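Local coordinates for lipopolysaccharide biosynthesis protein wbpB (Thermus thermophilus, PDB 3O9Z) that is an NAD-dependent dehydrogenase that probably oxidises a nucleotide-linked sugar on the way to 2,3-diacetamido-2,3-dideoxy-D-mannuronic acid, a lipopolysaccharide component, at residues 125-134 with 272-283; 181-190 with 287-295. All blocks are in the same frame, centred on the assembly; numbering follows the deposited sequence.

Overall arrangement
Two contacts, their centres about 17 Å apart, illustrate how the nucleotide-binding and C-terminal parts of a Gfo/Idh/MocA oxidoreductase are fastened together around a shared active site. Their segments alternate along the chain (125-134, 181-190, 272-283, 287-295), so the chain returns twice to earlier ground. Interaction 1 sets the short, weakly bonded antiparallel strand 279-280 beside strand 126-128 of the Rossmann sheet; interaction 2 lays the later turns of helix 281-294, whose start belongs to interaction 1, against helices 180-183 and 186-196. A salt bridge from Arg133 NE to Asp190 OD2, 2.8 Å, joins the two directly. Each contact also reaches NAD, through Gln131 in the first and His187 in the second.

Interaction 1 of 2, residues 125-134 with 272-283; sequences RVYTVLQLRV and KTLAGEGFGLDE. With NAD (nicotinamide-adenine-dinucleotide), chain E.
Thr128 N donates to Phe279 O at 2.9 Å, the one direct backbone hydrogen bond between the weakly bonded strand 279-280 and strand 126-128 of the Rossmann sheet. Other backbone groups are joined through water: one molecule links Val126 O to Leu281 N and is held by NH1 of Arg125, whose NE forms a salt bridge with Glu119, while a second gathers Thr128 O, Phe279 N and Thr273 OG1, itself also hydrogen-bonded to Val269 O.

The apolar part centres on Phe279. Arg133 lies over one face of the ring, its CD 4.0 Å from the centroid in a CH-pi contact. Val134 CG1 meets the ring edge 4.0 Å from Phe279 CZ. Val134 CG1 is also pressed against Lys272 CD at 3.4 Å. Tyr127 presents its ring to Thr273 CG2, 3.8 Å from Tyr127 CD2.

Polar side chains finish the grip. The chain of Arg133 runs extended from CG to NE (chi3 -178°), which carries the guanidinium past the ring; NE pairs with Asp190, and NH2 makes a weak bond to Glu283 O at 3.0 Å. An alanine in place of Arg133 would probably cost the ring its CH-pi partner CD and leave Asp190 without its cationic mate. Glu283 OE2 takes the N-H of Gly280, the N-cap of helix 281-294.

Beyond the strand, Gln131 reads the nicotinamide amide in both directions: OE1 accepts from NAD N7N at 2.9 Å, and NE2 donates to O7N. Complementary pairing fixes the rotation of the carboxamide, so the segment packed onto Phe279 probably also helps to set the nicotinamide amide.

Interaction 2 of 2, residues 181-190 with 287-295; sequences ATNIGIHFFD and AIRVAALLR. With AKG (2-oxoglutaric acid), chain F; NAD (nicotinamide-adenine-dinucleotide), chain E.
Ile186 and Thr182 owe their reach to their torsions. In Ile186, CG1 stands opposite the backbone N (chi1 -167°) and a bend at the next bond swings CD1 across to the helix 287-294, where it lies 3.6 Å from Ala287 O and also touches Ile288 CG1 and Ala291 CB. In Thr182, chi1 of -67° sets OG1 beside its own backbone N, facing the end of Arg295.

That hydroxyl oxygen of Thr182, OG1, accepts from Arg295 NH2 at 2.9 Å, close to the guanidinium plane. A water joins OG1 to Ala291 O, and the other nitrogens of Arg295 are used as well, NE on Gly178 O and NH1 on Leu107 O. Near the other end of the contact a second water spans Ala287 N and OD1 of Asp190, whose other oxygen pairs with Arg133.

Between these polar ends helices 186-190 and 287-294 run with 126° between their directions, and small residues allow a close fit: Ala287 CB sits 3.4 Å from Asp190 N. Phe189 carries the largest share of the contact from its segment. Val290 CG1 rests over one face of its ring, 4.2 Å from the centroid, in a CH-pi contact. The side chains of Leu294 and Phe189 approach each other from opposite directions, bringing Leu294 CD1 to 3.4 Å from Phe189 CZ. Leu294 continues onto strands 199-207 and 221-228, tying the pair to the C-terminal sheet.

The far side of helix 186-190 faces the active site. His187 NE2 donates to the keto oxygen O5 of 2-oxoglutarate at 2.8 Å, with the acceptor at the ring edge. Keto carbon C2 of 2-oxoglutarate lies 3.2 Å from NAD C4N, an arrangement consistent with hydride transfer between cofactor and keto acid. The helix that carries this histidine is thus backed by apolar packing and bounded by polar bonds.

Interaction 1 of 2, residues 125-134 with 272-283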
# COMPACT_ATOMS: atom_id res chain seq x y z
N ARG A 125 -27.96 4.96 15.17
CA ARG A 125 -27.54 3.86 16.08
C ARG A 125 -26.32 3.08 15.57
O ARG A 125 -26.16 2.87 14.36
CB ARG A 125 -28.68 2.89 16.30
CG ARG A 125 -29.87 3.54 17.09
CD ARG A 125 -29.51 4.00 18.50
NE ARG A 125 -28.91 2.93 19.32
CZ ARG A 125 -29.56 1.91 19.86
NH1 ARG A 125 -28.89 1.01 20.57
NH2 ARG A 125 -30.87 1.80 19.74
N VAL A 126 -25.57 2.58 16.55
CA VAL A 126 -24.38 1.75 16.33
C VAL A 126 -24.65 0.33 16.79
O VAL A 126 -24.94 0.15 17.99
CB VAL A 126 -23.22 2.32 17.11
CG1 VAL A 126 -21.94 1.51 16.79
CG2 VAL A 126 -23.06 3.82 16.79
N TYR A 127 -24.48 -0.65 15.91
CA TYR A 127 -24.57 -2.07 16.22
C TYR A 127 -23.37 -2.91 15.85
O TYR A 127 -22.50 -2.42 15.14
CB TYR A 127 -25.79 -2.68 15.57
CG TYR A 127 -27.06 -1.96 15.98
CD1 TYR A 127 -27.59 -2.19 17.23
CD2 TYR A 127 -27.69 -1.06 15.14
CE1 TYR A 127 -28.76 -1.54 17.64
CE2 TYR A 127 -28.88 -0.42 15.53
CZ TYR A 127 -29.39 -0.68 16.79
OH TYR A 127 -30.55 -0.06 17.23
N THR A 128 -23.27 -4.12 16.41
CA THR A 128 -22.07 -4.93 16.21
C THR A 128 -22.38 -6.40 15.97
O THR A 128 -23.43 -6.95 16.29
CB THR A 128 -21.05 -4.69 17.34
OG1 THR A 128 -19.75 -5.24 17.05
CG2 THR A 128 -21.57 -5.28 18.62
N VAL A 129 -21.43 -7.09 15.31
CA VAL A 129 -21.56 -8.52 15.05
C VAL A 129 -20.91 -9.31 16.20
O VAL A 129 -19.69 -9.31 16.38
CB VAL A 129 -20.85 -8.91 13.73
CG1 VAL A 129 -20.93 -10.43 13.44
CG2 VAL A 129 -21.46 -8.11 12.59
N LEU A 130 -21.77 -9.95 16.99
CA LEU A 130 -21.30 -10.84 18.06
C LEU A 130 -22.03 -12.16 17.86
O LEU A 130 -23.07 -12.41 18.47
CB LEU A 130 -21.63 -10.26 19.45
CG LEU A 130 -20.73 -9.07 19.79
CD1 LEU A 130 -21.36 -8.12 20.83
CD2 LEU A 130 -19.32 -9.50 20.15
N GLN A 131 -21.57 -13.00 16.94
CA GLN A 131 -22.40 -14.14 16.59
C GLN A 131 -22.56 -15.17 17.69
O GLN A 131 -23.44 -16.00 17.57
CB GLN A 131 -21.91 -14.78 15.28
CG GLN A 131 -20.66 -15.63 15.41
CD GLN A 131 -19.39 -14.96 14.90
OE1 GLN A 131 -18.53 -15.64 14.31
NE2 GLN A 131 -19.28 -13.65 15.04
N LEU A 132 -21.69 -15.18 18.70
CA LEU A 132 -21.95 -16.14 19.78
C LEU A 132 -23.29 -15.89 20.47
O LEU A 132 -23.91 -16.83 21.00
CB LEU A 132 -20.80 -16.15 20.79
CG LEU A 132 -19.46 -16.68 20.27
CD1 LEU A 132 -18.48 -16.79 21.44
CD2 LEU A 132 -19.68 -18.01 19.62
N ARG A 133 -23.77 -14.65 20.44
CA ARG A 133 -25.06 -14.36 21.08
C ARG A 133 -26.26 -14.92 20.31
O ARG A 133 -27.39 -14.90 20.82
CB ARG A 133 -25.25 -12.87 21.33
CG ARG A 133 -24.21 -12.27 22.24
CD ARG A 133 -24.60 -10.86 22.60
NE ARG A 133 -23.63 -10.18 23.45
CZ ARG A 133 -23.97 -9.24 24.32
NH1 ARG A 133 -25.24 -8.90 24.48
NH2 ARG A 133 -23.03 -8.62 25.02
N VAL A 134 -26.03 -15.40 19.09
CA VAL A 134 -27.08 -16.11 18.36
C VAL A 134 -26.77 -17.59 18.16
O VAL A 134 -27.46 -18.32 17.44
CB VAL A 134 -27.45 -15.38 17.03
CG1 VAL A 134 -27.85 -13.94 17.35
CG2 VAL A 134 -26.25 -15.39 16.05
N LYS A 272 -31.36 -9.82 13.12
CA LYS A 272 -31.70 -9.25 14.42
C LYS A 272 -31.50 -7.75 14.43
O LYS A 272 -32.27 -7.02 15.02
CB LYS A 272 -30.83 -9.89 15.51
CG LYS A 272 -31.17 -11.36 15.73
CD LYS A 272 -30.60 -11.89 17.04
CE LYS A 272 -30.93 -11.01 18.24
NZ LYS A 272 -32.18 -11.44 18.95
N THR A 273 -30.45 -7.29 13.75
CA THR A 273 -30.12 -5.88 13.78
C THR A 273 -31.27 -5.13 13.11
O THR A 273 -31.72 -4.10 13.59
CB THR A 273 -28.76 -5.65 13.08
OG1 THR A 273 -27.78 -6.46 13.77
CG2 THR A 273 -28.35 -4.18 13.16
N LEU A 274 -31.72 -5.65 11.98
CA LEU A 274 -32.68 -4.90 11.17
C LEU A 274 -34.03 -4.99 11.86
O LEU A 274 -34.91 -4.16 11.61
CB LEU A 274 -32.79 -5.52 9.79
CG LEU A 274 -31.55 -5.36 8.89
CD1 LEU A 274 -31.95 -5.86 7.53
CD2 LEU A 274 -31.04 -3.93 8.82
N ALA A 275 -34.18 -5.99 12.71
CA ALA A 275 -35.43 -6.14 13.45
C ALA A 275 -35.45 -5.39 14.77
O ALA A 275 -36.45 -5.43 15.48
CB ALA A 275 -35.76 -7.60 13.66
N GLY A 276 -34.41 -4.62 15.05
CA GLY A 276 -34.38 -3.78 16.24
C GLY A 276 -33.87 -4.56 17.44
O GLY A 276 -33.99 -4.11 18.57
N GLU A 277 -33.26 -5.71 17.19
CA GLU A 277 -32.82 -6.57 18.28
C GLU A 277 -31.31 -6.69 18.27
O GLU A 277 -30.77 -7.68 18.77
CB GLU A 277 -33.39 -7.97 18.10
CG GLU A 277 -34.90 -8.06 18.28
CD GLU A 277 -35.44 -9.44 17.94
OE1 GLU A 277 -34.69 -10.44 18.02
OE2 GLU A 277 -36.62 -9.54 17.56
N GLY A 278 -30.65 -5.68 17.71
CA GLY A 278 -29.21 -5.74 17.48
C GLY A 278 -28.43 -5.51 18.76
O GLY A 278 -28.98 -5.17 19.81
N PHE A 279 -27.13 -5.75 18.68
CA PHE A 279 -26.25 -5.55 19.81
C PHE A 279 -25.59 -4.19 19.74
O PHE A 279 -24.72 -3.97 18.89
CB PHE A 279 -25.21 -6.69 19.86
CG PHE A 279 -25.85 -8.03 19.66
CD1 PHE A 279 -26.80 -8.50 20.58
CD2 PHE A 279 -25.54 -8.82 18.58
CE1 PHE A 279 -27.44 -9.70 20.39
CE2 PHE A 279 -26.19 -10.02 18.37
CZ PHE A 279 -27.15 -10.49 19.31
N GLY A 280 -26.03 -3.27 20.59
CA GLY A 280 -25.59 -1.90 20.55
C GLY A 280 -24.45 -1.56 21.50
O GLY A 280 -23.80 -2.50 22.03
N LEU A 281 -24.17 -0.28 21.69
CA LEU A 281 -23.10 0.18 22.53
C LEU A 281 -23.24 -0.39 23.93
O LEU A 281 -22.26 -0.78 24.55
CB LEU A 281 -23.06 1.72 22.58
CG LEU A 281 -22.86 2.33 21.19
CD1 LEU A 281 -23.09 3.87 21.19
CD2 LEU A 281 -21.43 2.09 20.77
N ASP A 282 -24.46 -0.33 24.46
CA ASP A 282 -24.66 -0.79 25.84
C ASP A 282 -24.34 -2.28 25.99
O ASP A 282 -23.83 -2.68 27.04
CB ASP A 282 -26.10 -0.55 26.29
CG ASP A 282 -26.41 0.93 26.47
OD1 ASP A 282 -25.50 1.78 26.49
OD2 ASP A 282 -27.62 1.21 26.63
N GLU A 283 -24.70 -3.11 25.01
CA GLU A 283 -24.43 -4.55 25.01
C GLU A 283 -22.94 -4.82 24.86
O GLU A 283 -22.38 -5.69 25.53
CB GLU A 283 -25.20 -5.27 23.91
CG GLU A 283 -26.68 -5.46 24.22
CD GLU A 283 -27.51 -4.20 24.02
OE1 GLU A 283 -28.55 -4.08 24.71
OE2 GLU A 283 -27.16 -3.31 23.21
PA NAD E . -8.57 -8.92 6.49
O1A NAD E . -8.77 -10.17 5.72
O2A NAD E . -7.17 -8.38 6.83
O5B NAD E . -9.39 -7.89 5.62
C5B NAD E . -9.31 -6.56 6.07
C4B NAD E . -9.76 -5.64 4.90
O4B NAD E . -9.89 -4.27 5.35
C3B NAD E . -8.63 -5.62 3.83
O3B NAD E . -9.13 -5.99 2.53
C2B NAD E . -8.07 -4.19 3.89
O2B NAD E . -7.57 -3.68 2.64
C1B NAD E . -9.39 -3.46 4.28
N9A NAD E . -9.09 -2.10 4.81
C8A NAD E . -7.99 -1.50 5.34
N7A NAD E . -8.23 -0.22 5.62
C5A NAD E . -9.50 0.06 5.18
C6A NAD E . -10.33 1.24 5.16
N6A NAD E . -9.84 2.44 5.61
N1A NAD E . -11.54 1.02 4.66
C2A NAD E . -12.09 -0.10 4.20
N3A NAD E . -11.31 -1.21 4.18
C4A NAD E . -10.08 -1.12 4.69
O3 NAD E . -9.35 -9.05 7.88
PN NAD E . -10.67 -9.80 8.27
O1N NAD E . -10.30 -11.13 8.92
O2N NAD E . -11.63 -9.79 7.12
O5D NAD E . -11.19 -8.96 9.53
C5D NAD E . -12.00 -7.87 9.16
C4D NAD E . -12.79 -7.50 10.43
O4D NAD E . -13.71 -8.59 10.64
C3D NAD E . -11.98 -7.32 11.72
O3D NAD E . -12.71 -6.34 12.52
C2D NAD E . -12.16 -8.69 12.38
O2D NAD E . -12.08 -8.62 13.80
C1D NAD E . -13.54 -9.19 11.93
N1N NAD E . -13.64 -10.65 11.90
C2N NAD E . -14.67 -11.23 12.47
C3N NAD E . -14.89 -12.60 12.49
C7N NAD E . -16.07 -13.07 13.24
O7N NAD E . -17.06 -12.33 13.45
N7N NAD E . -16.04 -14.36 13.54
C4N NAD E . -13.95 -13.40 11.83
C5N NAD E . -12.92 -12.75 11.16
C6N NAD E . -12.76 -11.36 11.18
O HOH W 1 -26.15 1.25 19.98
O HOH W 2 -29.08 -1.69 21.98
O HOH W 3 -26.03 -6.24 16.09

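Interaction 2 of 2, residues 181-190 with 287-295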
# COMPACT_ATOMS: atom_id res chain seq x y z
N ALA A 181 -6.03 -10.62 23.03
CA ALA A 181 -7.22 -10.71 23.90
C ALA A 181 -8.39 -9.87 23.42
O ALA A 181 -9.55 -10.20 23.71
CB ALA A 181 -6.85 -10.29 25.33
N THR A 182 -8.12 -8.89 22.57
CA THR A 182 -9.20 -8.14 21.94
C THR A 182 -9.60 -8.80 20.62
O THR A 182 -10.76 -9.14 20.40
CB THR A 182 -8.76 -6.72 21.65
OG1 THR A 182 -8.54 -6.02 22.89
CG2 THR A 182 -9.83 -5.95 20.88
N ASN A 183 -8.63 -8.95 19.73
CA ASN A 183 -8.95 -9.37 18.37
C ASN A 183 -9.61 -10.73 18.35
O ASN A 183 -10.56 -10.87 17.61
CB ASN A 183 -7.69 -9.39 17.50
CG ASN A 183 -8.03 -9.60 16.05
OD1 ASN A 183 -8.88 -8.90 15.51
ND2 ASN A 183 -7.43 -10.63 15.43
N ILE A 184 -9.10 -11.69 19.12
CA ILE A 184 -9.76 -12.98 19.16
C ILE A 184 -10.60 -13.07 20.43
O ILE A 184 -11.73 -13.49 20.37
CB ILE A 184 -8.72 -14.10 19.12
CG1 ILE A 184 -7.80 -13.95 17.90
CG2 ILE A 184 -9.44 -15.46 19.09
CD1 ILE A 184 -8.46 -14.06 16.53
N GLY A 185 -10.05 -12.65 21.55
CA GLY A 185 -10.73 -12.85 22.85
C GLY A 185 -12.03 -12.12 23.03
O GLY A 185 -12.86 -12.59 23.83
N ILE A 186 -12.30 -11.08 22.24
CA ILE A 186 -13.54 -10.34 22.50
C ILE A 186 -14.76 -11.24 22.41
O ILE A 186 -15.77 -11.01 23.11
CB ILE A 186 -13.66 -9.14 21.54
CG1 ILE A 186 -14.78 -8.20 22.03
CG2 ILE A 186 -13.90 -9.56 20.07
CD1 ILE A 186 -14.31 -7.36 23.18
N HIS A 187 -14.74 -12.26 21.56
CA HIS A 187 -15.85 -13.19 21.44
C HIS A 187 -16.19 -13.77 22.80
O HIS A 187 -17.37 -13.80 23.16
CB HIS A 187 -15.49 -14.33 20.49
CG HIS A 187 -15.62 -13.99 19.03
ND1 HIS A 187 -16.84 -13.75 18.43
CD2 HIS A 187 -14.68 -13.91 18.06
CE1 HIS A 187 -16.64 -13.53 17.14
NE2 HIS A 187 -15.34 -13.60 16.90
N PHE A 188 -15.19 -14.30 23.48
CA PHE A 188 -15.51 -14.94 24.75
C PHE A 188 -15.65 -13.96 25.90
O PHE A 188 -16.46 -14.26 26.80
CB PHE A 188 -14.62 -16.16 25.06
CG PHE A 188 -13.23 -15.83 25.53
CD1 PHE A 188 -12.16 -15.94 24.67
CD2 PHE A 188 -12.99 -15.48 26.86
CE1 PHE A 188 -10.88 -15.65 25.08
CE2 PHE A 188 -11.71 -15.19 27.27
CZ PHE A 188 -10.67 -15.27 26.36
N PHE A 189 -14.92 -12.84 25.92
CA PHE A 189 -15.17 -11.83 26.97
C PHE A 189 -16.63 -11.39 26.85
O PHE A 189 -17.33 -11.20 27.86
CB PHE A 189 -14.14 -10.70 27.00
CG PHE A 189 -12.78 -11.17 27.40
CD1 PHE A 189 -12.54 -11.70 28.67
CD2 PHE A 189 -11.72 -11.09 26.52
CE1 PHE A 189 -11.28 -12.16 29.00
CE2 PHE A 189 -10.46 -11.50 26.88
CZ PHE A 189 -10.24 -12.08 28.10
N ASP A 190 -17.10 -11.20 25.61
CA ASP A 190 -18.47 -10.80 25.41
C ASP A 190 -19.47 -11.88 25.79
O ASP A 190 -20.50 -11.59 26.43
CB ASP A 190 -18.66 -10.31 23.97
CG ASP A 190 -20.07 -9.83 23.75
OD1 ASP A 190 -20.32 -8.66 24.13
OD2 ASP A 190 -20.87 -10.66 23.29
N ALA A 287 -17.45 -6.06 27.46
CA ALA A 287 -16.32 -6.85 26.98
C ALA A 287 -15.20 -6.00 26.42
O ALA A 287 -14.05 -6.31 26.61
CB ALA A 287 -16.81 -7.83 25.91
N ILE A 288 -15.58 -4.86 25.84
CA ILE A 288 -14.55 -3.89 25.46
C ILE A 288 -13.74 -3.28 26.61
O ILE A 288 -12.53 -3.12 26.57
CB ILE A 288 -15.19 -2.81 24.53
CG1 ILE A 288 -15.49 -3.45 23.16
CG2 ILE A 288 -14.26 -1.63 24.34
CD1 ILE A 288 -16.51 -2.69 22.38
N ARG A 289 -14.45 -3.06 27.72
CA ARG A 289 -13.78 -2.56 28.92
C ARG A 289 -12.79 -3.58 29.48
O ARG A 289 -11.66 -3.27 29.78
CB ARG A 289 -14.83 -2.18 29.96
CG ARG A 289 -14.20 -1.64 31.22
CD ARG A 289 -15.27 -1.45 32.31
NE ARG A 289 -15.73 -2.71 32.92
CZ ARG A 289 -15.17 -3.25 33.99
NH1 ARG A 289 -14.11 -2.68 34.56
NH2 ARG A 289 -15.64 -4.41 34.42
N VAL A 290 -13.22 -4.85 29.51
CA VAL A 290 -12.33 -5.92 29.95
C VAL A 290 -11.10 -6.13 29.05
O VAL A 290 -9.94 -6.16 29.48
CB VAL A 290 -13.09 -7.26 30.03
CG1 VAL A 290 -12.14 -8.39 30.40
CG2 VAL A 290 -14.23 -7.16 31.03
N ALA A 291 -11.38 -6.18 27.75
CA ALA A 291 -10.28 -6.35 26.82
C ALA A 291 -9.29 -5.20 26.86
O ALA A 291 -8.05 -5.38 26.78
CB ALA A 291 -10.81 -6.59 25.41
N ALA A 292 -9.84 -3.99 27.00
CA ALA A 292 -8.93 -2.84 27.05
C ALA A 292 -8.03 -2.83 28.30
O ALA A 292 -6.82 -2.56 28.21
CB ALA A 292 -9.75 -1.54 26.97
N LEU A 293 -8.61 -3.21 29.45
CA LEU A 293 -7.84 -3.36 30.69
C LEU A 293 -6.67 -4.29 30.51
O LEU A 293 -5.54 -4.04 30.97
CB LEU A 293 -8.73 -3.90 31.81
CG LEU A 293 -9.77 -3.04 32.50
CD1 LEU A 293 -10.63 -3.85 33.46
CD2 LEU A 293 -9.00 -1.92 33.23
N LEU A 294 -6.95 -5.41 29.83
CA LEU A 294 -5.96 -6.44 29.61
C LEU A 294 -4.75 -6.02 28.78
O LEU A 294 -3.72 -6.70 28.78
CB LEU A 294 -6.66 -7.66 28.99
CG LEU A 294 -7.45 -8.53 29.96
CD1 LEU A 294 -8.29 -9.58 29.20
CD2 LEU A 294 -6.47 -9.22 30.94
N ARG A 295 -4.85 -4.91 28.03
CA ARG A 295 -3.65 -4.46 27.31
C ARG A 295 -2.50 -4.01 28.18
O ARG A 295 -1.33 -4.08 27.79
CB ARG A 295 -3.97 -3.34 26.30
CG ARG A 295 -5.00 -3.77 25.29
CD ARG A 295 -5.43 -2.66 24.31
NE ARG A 295 -6.58 -3.18 23.63
CZ ARG A 295 -7.73 -2.55 23.45
NH1 ARG A 295 -7.85 -1.24 23.81
NH2 ARG A 295 -8.76 -3.16 22.90
C1 AKG F . -11.24 -13.43 13.97
O1 AKG F . -10.39 -14.17 13.40
O2 AKG F . -11.13 -12.20 13.97
C2 AKG F . -12.45 -13.95 14.57
O5 AKG F . -13.23 -13.16 15.10
C3 AKG F . -12.73 -15.43 14.57
C4 AKG F . -12.23 -16.00 15.89
C5 AKG F . -12.29 -17.51 15.96
O3 AKG F . -11.86 -18.18 15.01
O4 AKG F . -12.77 -18.05 16.96
PA NAD E . -8.57 -8.92 6.49
O1A NAD E . -8.77 -10.17 5.72
O2A NAD E . -7.17 -8.38 6.83
O5B NAD E . -9.39 -7.89 5.62
C5B NAD E . -9.31 -6.56 6.07
C4B NAD E . -9.76 -5.64 4.90
O4B NAD E . -9.89 -4.27 5.35
C3B NAD E . -8.63 -5.62 3.83
O3B NAD E . -9.13 -5.99 2.53
C2B NAD E . -8.07 -4.19 3.89
O2B NAD E . -7.57 -3.68 2.64
C1B NAD E . -9.39 -3.46 4.28
N9A NAD E . -9.09 -2.10 4.81
C8A NAD E . -7.99 -1.50 5.34
N7A NAD E . -8.23 -0.22 5.62
C5A NAD E . -9.50 0.06 5.18
C6A NAD E . -10.33 1.24 5.16
N6A NAD E . -9.84 2.44 5.61
N1A NAD E . -11.54 1.02 4.66
C2A NAD E . -12.09 -0.10 4.20
N3A NAD E . -11.31 -1.21 4.18
C4A NAD E . -10.08 -1.12 4.69
O3 NAD E . -9.35 -9.05 7.88
PN NAD E . -10.67 -9.80 8.27
O1N NAD E . -10.30 -11.13 8.92
O2N NAD E . -11.63 -9.79 7.12
O5D NAD E . -11.19 -8.96 9.53
C5D NAD E . -12.00 -7.87 9.16
C4D NAD E . -12.79 -7.50 10.43
O4D NAD E . -13.71 -8.59 10.64
C3D NAD E . -11.98 -7.32 11.72
O3D NAD E . -12.71 -6.34 12.52
C2D NAD E . -12.16 -8.69 12.38
O2D NAD E . -12.08 -8.62 13.80
C1D NAD E . -13.54 -9.19 11.93
N1N NAD E . -13.64 -10.65 11.90
C2N NAD E . -14.67 -11.23 12.47
C3N NAD E . -14.89 -12.60 12.49
C7N NAD E . -16.07 -13.07 13.24
O7N NAD E . -17.06 -12.33 13.45
N7N NAD E . -16.04 -14.36 13.54
C4N NAD E . -13.95 -13.40 11.83
C5N NAD E . -12.92 -12.75 11.16
C6N NAD E . -12.76 -11.36 11.18
O HOH W 4 -6.75 -6.74 24.72
O HOH W 5 -20.02 -6.98 26.38